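Local structure of RabGDI protein (3P1W) at residues Y126-K131 and T135-I140; K234-S239 and K245-Y250; V429-D434 and T443-Q448. The protein probably acts as a Rab GDP-dissociation inhibitor, a regulator of Rab GTPases in membrane trafficking. One frame throughout, in Å; residues are numbered along the deposited sequence.

Interaction 1 (Y126-K131 and T135-I140); sequences YQHQKK and TSEKFI
The rings of Tyr-126, His-128 and Phe-139 stand side by side on one side of this hairpin. Over one face of the Tyr-126 ring, offset toward its rim, lies the backbone oxygen of Phe-139, 3.6 Å above the plane. Tyr-126 OH meanwhile reaches 3.5 Å from Phe-139 CD1. His-128 and Phe-139 point the same way with their planes 22° apart, but the rings are displaced along their planes, with little stacking; the touch is made at His-128 CD2, 3.3 Å from Phe-139 CE1. At its edge the imidazole donates from NE2 to Glu-137 OE2 (2.6 Å), a short bond lying in the ring plane and running to the anti lone pair of the oxygen. Glu-137 gets there on an extended chain whose CG is anti to the backbone N (chi1 179°).

The backbones pair antiparallel. Gln-127 N donates to Phe-139 O (2.8 Å), the same oxygen that covers the tyrosine ring, while Gln-129 and Lys-138 exchange bonds in both directions, Gln-129 N to Lys-138 O at 2.8 Å and Lys-138 N to Gln-129 O at 3.0 Å. On the other side from the rings, Gln-129 OE1 lies against the aliphatic chain of Lys-138, 3.4 Å from Lys-138 CD, and the lysine amine turns back to Ser-136 O. Gln-129 NE2 donates to Gln-127 OE1 and also bonds Pro-154 O, so both glutamines are tied to the 154-155 loop, where Gln-127 NE2 reaches Leu-155 O. Tyr-126 packs on Ile-350 and Ile-140 on Ile-348, both of strand 346-350.

Between the Tyr-126/Ile-140 and Gln-129/Lys-138 pairs, two residues, Gln-127 and His-128, face the single Phe-139: a beta bulge in an antiparallel hairpin formed by strands 117-129 and 138-142.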
loop_
_atom_site.group_PDB
_atom_site.type_symbol
_atom_site.label_atom_id
_atom_site.label_comp_id
_atom_site.label_asym_id
_atom_site.label_seq_id
_atom_site.Cartn_x
_atom_site.Cartn_y
_atom_site.Cartn_z
ATOM N N TYR A 126 0.388 15.051 -9.161
ATOM C CA TYR A 126 0.586 16.496 -8.919
ATOM C C TYR A 126 1.696 17.041 -9.810
ATOM O O TYR A 126 2.805 16.500 -9.850
ATOM C CB TYR A 126 0.963 16.649 -7.457
ATOM C CG TYR A 126 0.992 18.030 -6.871
ATOM C CD1 TYR A 126 0.077 18.389 -5.902
ATOM C CD2 TYR A 126 2.012 18.923 -7.180
ATOM C CE1 TYR A 126 0.139 19.617 -5.290
ATOM C CE2 TYR A 126 2.083 20.149 -6.566
ATOM C CZ TYR A 126 1.127 20.479 -5.619
ATOM O OH TYR A 126 1.166 21.693 -5.008
ATOM N N GLN A 127 1.378 18.113 -10.540
ATOM C CA GLN A 127 2.331 18.871 -11.313
ATOM C C GLN A 127 1.775 20.317 -11.331
ATOM O O GLN A 127 0.759 20.603 -11.967
ATOM C CB GLN A 127 2.480 18.321 -12.749
ATOM C CG GLN A 127 3.589 19.030 -13.531
ATOM C CD GLN A 127 3.397 19.036 -15.040
ATOM O OE1 GLN A 127 3.059 20.071 -15.635
ATOM N NE2 GLN A 127 3.631 17.889 -15.672
ATOM N N HIS A 128 2.406 21.188 -10.563
ATOM C CA HIS A 128 1.942 22.557 -10.451
ATOM C C HIS A 128 2.160 23.300 -11.779
ATOM O O HIS A 128 3.247 23.261 -12.365
ATOM C CB HIS A 128 2.674 23.269 -9.349
ATOM C CG HIS A 128 2.158 24.651 -9.076
ATOM N ND1 HIS A 128 2.986 25.742 -8.965
ATOM C CD2 HIS A 128 0.896 25.117 -8.903
ATOM C CE1 HIS A 128 2.262 26.820 -8.707
ATOM N NE2 HIS A 128 0.992 26.463 -8.649
ATOM N N GLN A 129 1.102 23.945 -12.238
ATOM C CA GLN A 129 1.175 24.797 -13.415
ATOM C C GLN A 129 0.717 26.173 -12.979
ATOM O O GLN A 129 -0.390 26.343 -12.457
ATOM C CB GLN A 129 0.287 24.225 -14.506
ATOM C CG GLN A 129 0.763 22.826 -14.955
ATOM C CD GLN A 129 -0.178 22.153 -15.927
ATOM O OE1 GLN A 129 -1.284 22.639 -16.188
ATOM N NE2 GLN A 129 0.263 21.030 -16.486
ATOM N N LYS A 130 1.586 27.159 -13.165
ATOM C CA LYS A 130 1.271 28.527 -12.743
ATOM C C LYS A 130 0.155 29.147 -13.589
ATOM O O LYS A 130 0.011 28.823 -14.753
ATOM C CB LYS A 130 2.534 29.386 -12.810
ATOM C CG LYS A 130 3.589 28.959 -11.788
ATOM C CD LYS A 130 4.781 29.938 -11.764
ATOM C CE LYS A 130 5.605 29.786 -10.465
ATOM N NZ LYS A 130 6.434 31.007 -10.197
ATOM N N LYS A 131 -0.634 30.022 -12.975
ATOM C CA LYS A 131 -1.692 30.769 -13.679
ATOM C C LYS A 131 -1.107 31.492 -14.880
ATOM O O LYS A 131 -0.064 32.132 -14.778
ATOM C CB LYS A 131 -2.335 31.779 -12.724
ATOM C CG LYS A 131 -3.422 32.673 -13.299
ATOM C CD LYS A 131 -4.010 33.501 -12.149
ATOM C CE LYS A 131 -4.691 34.744 -12.591
ATOM N NZ LYS A 131 -4.865 35.664 -11.404
ATOM N N THR A 135 -5.156 30.473 -18.996
ATOM C CA THR A 135 -5.240 29.176 -18.283
ATOM C C THR A 135 -5.173 29.401 -16.783
ATOM O O THR A 135 -4.446 30.271 -16.304
ATOM C CB THR A 135 -4.110 28.207 -18.699
ATOM O OG1 THR A 135 -2.835 28.832 -18.517
ATOM C CG2 THR A 135 -4.253 27.777 -20.139
ATOM N N SER A 136 -5.946 28.609 -16.042
ATOM C CA SER A 136 -5.982 28.670 -14.601
ATOM C C SER A 136 -4.759 27.950 -14.018
ATOM O O SER A 136 -4.133 27.124 -14.676
ATOM C CB SER A 136 -7.247 27.975 -14.074
ATOM O OG SER A 136 -7.255 26.623 -14.513
ATOM N N GLU A 137 -4.422 28.309 -12.793
ATOM C CA GLU A 137 -3.430 27.586 -12.019
ATOM C C GLU A 137 -3.963 26.156 -11.819
ATOM O O GLU A 137 -5.164 25.961 -11.630
ATOM C CB GLU A 137 -3.193 28.280 -10.683
ATOM C CG GLU A 137 -2.178 27.597 -9.784
ATOM C CD GLU A 137 -1.910 28.350 -8.515
ATOM O OE1 GLU A 137 -2.834 29.013 -8.020
ATOM O OE2 GLU A 137 -0.774 28.282 -8.009
ATOM N N LYS A 138 -3.085 25.173 -11.927
ATOM C CA LYS A 138 -3.493 23.776 -11.727
ATOM C C LYS A 138 -2.490 23.055 -10.864
ATOM O O LYS A 138 -1.307 23.429 -10.836
ATOM C CB LYS A 138 -3.635 23.048 -13.052
ATOM C CG LYS A 138 -4.723 23.637 -13.986
ATOM C CD LYS A 138 -4.599 22.998 -15.336
ATOM C CE LYS A 138 -5.635 23.527 -16.334
ATOM N NZ LYS A 138 -5.374 24.948 -16.675
ATOM N N PHE A 139 -2.973 21.992 -10.215
ATOM C CA PHE A 139 -2.167 21.203 -9.286
ATOM C C PHE A 139 -2.156 19.729 -9.607
ATOM O O PHE A 139 -1.097 19.117 -9.569
ATOM C CB PHE A 139 -2.637 21.399 -7.857
ATOM C CG PHE A 139 -2.508 22.811 -7.377
ATOM C CD1 PHE A 139 -1.312 23.268 -6.871
ATOM C CD2 PHE A 139 -3.589 23.678 -7.439
ATOM C CE1 PHE A 139 -1.174 24.607 -6.443
ATOM C CE2 PHE A 139 -3.477 25.007 -7.007
ATOM C CZ PHE A 139 -2.261 25.466 -6.504
ATOM N N ILE A 140 -3.317 19.159 -9.896
ATOM C CA ILE A 140 -3.391 17.718 -10.122
ATOM C C ILE A 140 -4.081 17.367 -11.423
ATOM O O ILE A 140 -4.944 18.125 -11.914
ATOM C CB ILE A 140 -4.047 16.996 -8.943
ATOM C CG1 ILE A 140 -5.496 17.460 -8.763
ATOM C CG2 ILE A 140 -3.189 17.203 -7.673
ATOM C CD1 ILE A 140 -6.259 16.801 -7.619
#

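Interaction 2 (K234-S239 and K245-Y250); sequences KLYMQS and KSPFIY
Where helix 226-243 gives way to strand 248-251, Pro-247 sits just ahead of the strand and packs back onto Tyr-236 and Ser-239, one turn apart on the helix. The main touch is a CH-pi contact: Pro-247 CG stands over one face of the tyrosine ring, 3.6 Å from its centroid and 19° off the normal. It lies nearer the CE1 side, 3.4 Å from Tyr-236 CE1. Tyr-236 carries CG anti to its own nitrogen (chi1 -171°), which brings the ring toward the proline. Phe-248 adds a lighter touch, its CE2 lying 4.0 Å from Tyr-236 CE1, with the two side chains at about a right angle.

Ser-239 meets the proline through its CB. This atom is 3.5 Å from Pro-247 CB, tighter than usual for two carbons, and the serine hydroxyl is turned back into the helix, Ser-239 OG donating to Leu-235 O (2.6 Å). That oxygen is gripped twice, since Ser-239 N reaches it from the opposite face of the carbonyl plane.

The loop side has its own lock. Ser-246 OG accepts from Phe-248 N (3.2 Å) and is also bonded to Val-120 O, which ties the turn to strand 117-129. Leu-97 of strand 96-97 touches Ser-239, Pro-247 and Phe-248, adding to the apolar cover of this buried junction.

The contact thus combines a CH-pi contact of proline on tyrosine with an ST turn at Ser-246, at the point where a long helix hands the chain over to a strand lying between 96-97 and 117-129 in a mixed sheet.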
loop_
_atom_site.group_PDB
_atom_site.type_symbol
_atom_site.label_atom_id
_atom_site.label_comp_id
_atom_site.label_asym_id
_atom_site.label_seq_id
_atom_site.Cartn_x
_atom_site.Cartn_y
_atom_site.Cartn_z
ATOM N N LYS A 234 4.530 -1.216 -18.605
ATOM C CA LYS A 234 3.621 -2.103 -19.339
ATOM C C LYS A 234 2.553 -2.715 -18.435
ATOM O O LYS A 234 1.386 -2.784 -18.807
ATOM C CB LYS A 234 4.383 -3.220 -20.067
ATOM C CG LYS A 234 3.555 -3.828 -21.188
ATOM C CD LYS A 234 4.365 -4.772 -22.070
ATOM C CE LYS A 234 4.775 -6.021 -21.324
ATOM N NZ LYS A 234 3.621 -6.669 -20.627
ATOM N N LEU A 235 2.953 -3.136 -17.242
ATOM C CA LEU A 235 2.010 -3.715 -16.276
ATOM C C LEU A 235 0.916 -2.743 -15.865
ATOM O O LEU A 235 -0.247 -3.135 -15.763
ATOM C CB LEU A 235 2.742 -4.250 -15.042
ATOM C CG LEU A 235 1.890 -5.051 -14.042
ATOM C CD1 LEU A 235 1.518 -6.436 -14.585
ATOM C CD2 LEU A 235 2.626 -5.173 -12.715
ATOM N N TYR A 236 1.282 -1.483 -15.619
ATOM C CA TYR A 236 0.300 -0.452 -15.319
ATOM C C TYR A 236 -0.702 -0.374 -16.480
ATOM O O TYR A 236 -1.931 -0.438 -16.297
ATOM C CB TYR A 236 0.999 0.895 -15.155
ATOM C CG TYR A 236 0.127 2.002 -14.649
ATOM C CD1 TYR A 236 0.098 2.325 -13.283
ATOM C CD2 TYR A 236 -0.662 2.746 -15.510
ATOM C CE1 TYR A 236 -0.711 3.337 -12.810
ATOM C CE2 TYR A 236 -1.454 3.772 -15.042
ATOM C CZ TYR A 236 -1.474 4.082 -13.690
ATOM O OH TYR A 236 -2.285 5.105 -13.228
ATOM N N MET A 237 -0.153 -0.240 -17.682
ATOM C CA MET A 237 -0.961 -0.130 -18.897
ATOM C C MET A 237 -1.912 -1.321 -19.107
ATOM O O MET A 237 -3.075 -1.120 -19.447
ATOM C CB MET A 237 -0.050 0.034 -20.113
ATOM C CG MET A 237 0.716 1.344 -20.126
ATOM S SD MET A 237 1.849 1.437 -21.531
ATOM C CE MET A 237 0.687 1.690 -22.864
ATOM N N GLN A 238 -1.416 -2.539 -18.897
ATOM C CA GLN A 238 -2.239 -3.768 -18.986
ATOM C C GLN A 238 -3.314 -3.827 -17.903
ATOM O O GLN A 238 -4.430 -4.285 -18.160
ATOM C CB GLN A 238 -1.377 -5.012 -18.829
ATOM C CG GLN A 238 -0.473 -5.333 -20.008
ATOM C CD GLN A 238 0.420 -6.543 -19.748
ATOM O OE1 GLN A 238 0.833 -7.227 -20.683
ATOM N NE2 GLN A 238 0.720 -6.810 -18.478
ATOM N N SER A 239 -2.961 -3.359 -16.700
ATOM C CA SER A 239 -3.840 -3.436 -15.534
ATOM C C SER A 239 -5.130 -2.617 -15.646
ATOM O O SER A 239 -6.103 -2.924 -14.958
ATOM C CB SER A 239 -3.072 -3.028 -14.263
ATOM O OG SER A 239 -1.976 -3.906 -14.015
ATOM N N LYS A 245 -11.291 2.345 -15.576
ATOM C CA LYS A 245 -11.209 3.626 -14.933
ATOM C C LYS A 245 -9.801 3.886 -14.364
ATOM O O LYS A 245 -9.296 5.004 -14.437
ATOM C CB LYS A 245 -12.253 3.722 -13.807
ATOM C CG LYS A 245 -13.726 3.532 -14.290
ATOM C CD LYS A 245 -14.708 4.127 -13.271
ATOM C CE LYS A 245 -16.139 4.209 -13.821
ATOM N NZ LYS A 245 -16.678 2.878 -14.012
ATOM N N SER A 246 -9.213 2.860 -13.763
ATOM C CA SER A 246 -7.836 2.928 -13.257
ATOM C C SER A 246 -7.301 1.510 -13.135
ATOM O O SER A 246 -8.067 0.545 -13.268
ATOM C CB SER A 246 -7.809 3.635 -11.895
ATOM O OG SER A 246 -8.131 2.749 -10.829
ATOM N N PRO A 247 -5.984 1.349 -12.874
ATOM C CA PRO A 247 -5.455 0.006 -12.663
ATOM C C PRO A 247 -5.500 -0.458 -11.199
ATOM O O PRO A 247 -4.860 -1.442 -10.852
ATOM C CB PRO A 247 -4.000 0.126 -13.143
ATOM C CG PRO A 247 -3.646 1.533 -12.854
ATOM C CD PRO A 247 -4.915 2.357 -12.927
ATOM N N PHE A 248 -6.255 0.233 -10.354
ATOM C CA PHE A 248 -6.316 -0.084 -8.919
ATOM C C PHE A 248 -7.709 -0.496 -8.474
ATOM O O PHE A 248 -8.712 0.041 -8.967
ATOM C CB PHE A 248 -5.867 1.111 -8.053
ATOM C CG PHE A 248 -4.476 1.556 -8.333
ATOM C CD1 PHE A 248 -3.396 0.926 -7.734
ATOM C CD2 PHE A 248 -4.241 2.595 -9.221
ATOM C CE1 PHE A 248 -2.090 1.327 -8.040
ATOM C CE2 PHE A 248 -2.936 3.003 -9.512
ATOM C CZ PHE A 248 -1.875 2.377 -8.916
ATOM N N ILE A 249 -7.738 -1.433 -7.522
ATOM C CA ILE A 249 -8.969 -1.877 -6.868
ATOM C C ILE A 249 -8.856 -1.791 -5.363
ATOM O O ILE A 249 -7.752 -1.689 -4.798
ATOM C CB ILE A 249 -9.370 -3.323 -7.270
ATOM C CG1 ILE A 249 -8.249 -4.329 -6.960
ATOM C CG2 ILE A 249 -9.753 -3.340 -8.750
ATOM C CD1 ILE A 249 -8.629 -5.803 -7.297
ATOM N N TYR A 250 -10.025 -1.860 -4.723
ATOM C CA TYR A 250 -10.148 -1.773 -3.280
ATOM C C TYR A 250 -11.439 -2.502 -2.919
ATOM O O TYR A 250 -12.411 -2.454 -3.680
ATOM C CB TYR A 250 -10.223 -0.304 -2.885
ATOM C CG TYR A 250 -10.206 0.075 -1.415
ATOM C CD1 TYR A 250 -9.062 -0.059 -0.633
ATOM C CD2 TYR A 250 -11.308 0.692 -0.842
ATOM C CE1 TYR A 250 -9.064 0.360 0.678
ATOM C CE2 TYR A 250 -11.311 1.110 0.463
ATOM C CZ TYR A 250 -10.208 0.937 1.220
ATOM O OH TYR A 250 -10.262 1.389 2.529
#

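Interaction 3 (V429-D434 and T443-Q448); sequences VTSSYD and TNDLLQ
Hydrogen bonding carries most of this contact, and Asp-445 is its acceptor. Ser-431 N donates to Asp-445 OD2 at 3.0 Å, with an N-H...O angle of 155°. The donor arrives from above the carboxylate plane, 38° out of it. Asp-445 places CG anti to its own backbone N (chi1 -179°), which extends the carboxylate toward the loop.

A water bridges the other oxygen. It donates both to Asp-445 OD1 (2.6 Å) and to Val-429 O (2.7 Å), so the carboxylate is tied to the loop through one direct and one water-mediated link.

The loop leaves strand 427-429, which pairs in parallel with strand 305-308 in the mixed sheet of the Rossmann-like part of the protein, and returns through helix 440-454. Here it also meets helix 30-41, the helix that follows strand 20-26 of that sheet.

Charge enters from this helix. Lys-31 forms a salt bridge with Asp-445 OD2 and donates to Ser-431 O as well, joining loop and helix from a third element; the ammonium would be expected to stabilise the carboxylate as an anion.

Van der Waals contact is slight: Thr-430 CB lies 3.8 Å from Asp-445 OD2, the two side chains running about perpendicular, while Thr-430 OG1 is hydrogen-bonded to Glu-32 OE2. Ser-431 OG lies 3.2 Å from Asp-445 OD2.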
loop_
_atom_site.group_PDB
_atom_site.type_symbol
_atom_site.label_atom_id
_atom_site.label_comp_id
_atom_site.label_asym_id
_atom_site.label_seq_id
_atom_site.Cartn_x
_atom_site.Cartn_y
_atom_site.Cartn_z
ATOM N N VAL A 429 10.216 -10.723 11.405
ATOM C CA VAL A 429 9.471 -9.523 11.771
ATOM C C VAL A 429 9.067 -8.745 10.516
ATOM O O VAL A 429 9.900 -8.447 9.673
ATOM C CB VAL A 429 10.268 -8.611 12.735
ATOM C CG1 VAL A 429 9.428 -7.444 13.177
ATOM C CG2 VAL A 429 10.716 -9.414 14.008
ATOM N N THR A 430 7.781 -8.460 10.387
ATOM C CA THR A 430 7.287 -7.614 9.273
ATOM C C THR A 430 7.711 -6.158 9.494
ATOM O O THR A 430 7.759 -5.674 10.629
ATOM C CB THR A 430 5.771 -7.714 9.092
ATOM O OG1 THR A 430 5.094 -7.394 10.308
ATOM C CG2 THR A 430 5.360 -9.113 8.600
ATOM N N SER A 431 8.022 -5.466 8.407
ATOM C CA SER A 431 8.295 -4.031 8.472
ATOM C C SER A 431 7.013 -3.233 8.708
ATOM O O SER A 431 5.889 -3.677 8.408
ATOM C CB SER A 431 9.032 -3.567 7.192
ATOM O OG SER A 431 8.186 -3.682 6.063
ATOM N N SER A 432 7.156 -2.030 9.234
ATOM C CA SER A 432 6.008 -1.162 9.405
ATOM C C SER A 432 5.491 -0.753 8.030
ATOM O O SER A 432 6.269 -0.707 7.083
ATOM C CB SER A 432 6.390 0.083 10.178
ATOM O OG SER A 432 7.056 -0.263 11.379
ATOM N N TYR A 433 4.186 -0.485 7.942
ATOM C CA TYR A 433 3.564 -0.010 6.692
ATOM C C TYR A 433 4.090 1.393 6.378
ATOM O O TYR A 433 4.112 2.258 7.247
ATOM C CB TYR A 433 2.029 -0.023 6.756
ATOM C CG TYR A 433 1.503 -1.409 6.949
ATOM C CD1 TYR A 433 1.283 -2.254 5.875
ATOM C CD2 TYR A 433 1.349 -1.917 8.233
ATOM C CE1 TYR A 433 0.884 -3.554 6.077
ATOM C CE2 TYR A 433 0.951 -3.219 8.444
ATOM C CZ TYR A 433 0.718 -4.024 7.362
ATOM O OH TYR A 433 0.356 -5.327 7.581
ATOM N N ASP A 434 4.530 1.570 5.133
ATOM C CA ASP A 434 5.071 2.877 4.680
ATOM C C ASP A 434 3.982 3.802 4.146
ATOM O O ASP A 434 2.788 3.464 4.095
ATOM C CB ASP A 434 6.221 2.648 3.679
ATOM C CG ASP A 434 5.750 2.134 2.337
ATOM O OD1 ASP A 434 4.562 2.317 1.980
ATOM O OD2 ASP A 434 6.573 1.553 1.598
ATOM N N THR A 443 3.451 -5.929 -0.037
ATOM C CA THR A 443 3.529 -7.269 -0.651
ATOM C C THR A 443 5.002 -7.700 -0.795
ATOM O O THR A 443 5.347 -8.873 -0.523
ATOM C CB THR A 443 2.828 -7.317 -2.011
ATOM O OG1 THR A 443 1.516 -6.763 -1.889
ATOM C CG2 THR A 443 2.726 -8.784 -2.528
ATOM N N ASN A 444 5.867 -6.781 -1.214
ATOM C CA ASN A 444 7.300 -7.068 -1.328
ATOM C C ASN A 444 7.904 -7.572 -0.016
ATOM O O ASN A 444 8.670 -8.547 -0.012
ATOM C CB ASN A 444 8.098 -5.869 -1.802
ATOM C CG ASN A 444 7.823 -5.512 -3.288
ATOM O OD1 ASN A 444 7.288 -6.311 -4.043
ATOM N ND2 ASN A 444 8.185 -4.300 -3.674
ATOM N N ASP A 445 7.545 -6.916 1.087
ATOM C CA ASP A 445 8.045 -7.322 2.398
ATOM C C ASP A 445 7.564 -8.715 2.762
ATOM O O ASP A 445 8.364 -9.542 3.177
ATOM C CB ASP A 445 7.609 -6.329 3.477
ATOM C CG ASP A 445 8.132 -6.698 4.871
ATOM O OD1 ASP A 445 9.350 -6.945 5.016
ATOM O OD2 ASP A 445 7.297 -6.729 5.806
ATOM N N LEU A 446 6.268 -8.986 2.618
ATOM C CA LEU A 446 5.761 -10.320 2.968
ATOM C C LEU A 446 6.331 -11.388 2.045
ATOM O O LEU A 446 6.634 -12.487 2.504
ATOM C CB LEU A 446 4.223 -10.361 3.071
ATOM C CG LEU A 446 3.342 -10.313 1.820
ATOM C CD1 LEU A 446 3.204 -11.746 1.271
ATOM C CD2 LEU A 446 1.957 -9.744 2.168
ATOM N N LEU A 447 6.548 -11.055 0.772
ATOM C CA LEU A 447 7.217 -11.999 -0.137
ATOM C C LEU A 447 8.662 -12.307 0.267
ATOM O O LEU A 447 9.108 -13.445 0.144
ATOM C CB LEU A 447 7.167 -11.510 -1.577
ATOM C CG LEU A 447 5.772 -11.635 -2.193
ATOM C CD1 LEU A 447 5.775 -11.001 -3.574
ATOM C CD2 LEU A 447 5.309 -13.104 -2.264
ATOM N N GLN A 448 9.389 -11.290 0.731
ATOM C CA GLN A 448 10.756 -11.471 1.231
ATOM C C GLN A 448 10.727 -12.381 2.469
ATOM O O GLN A 448 11.528 -13.315 2.583
ATOM C CB GLN A 448 11.404 -10.114 1.556
ATOM C CG GLN A 448 12.930 -10.129 1.769
ATOM C CD GLN A 448 13.497 -8.777 2.231
ATOM O OE1 GLN A 448 13.340 -8.377 3.387
ATOM N NE2 GLN A 448 14.160 -8.079 1.325
HETATM O O HOH W 1 10.663 -7.517 7.235
#

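In the fold
The three contacts follow one another along the chain without interleaving or touching. Interactions 1 and 2 reach the same mixed sheet, since strand 117-129, which forms the hairpin of interaction 1, is an antiparallel neighbour of strand 248-251 from interaction 2; their centres are about 25 Å apart and their nearest atoms about 11 Å. Interaction 3 lies beside another, Rossmann-like sheet, at the loop leaving strand 427-429, its centre about 22 Å from that of interaction 2 and 36 Å from that of interaction 1. Interaction 1 is peripheral; interaction 2 joins a helix to the start of the following strand, interaction 3 a helix to a loop. They thus secure separate parts of the GDI fold.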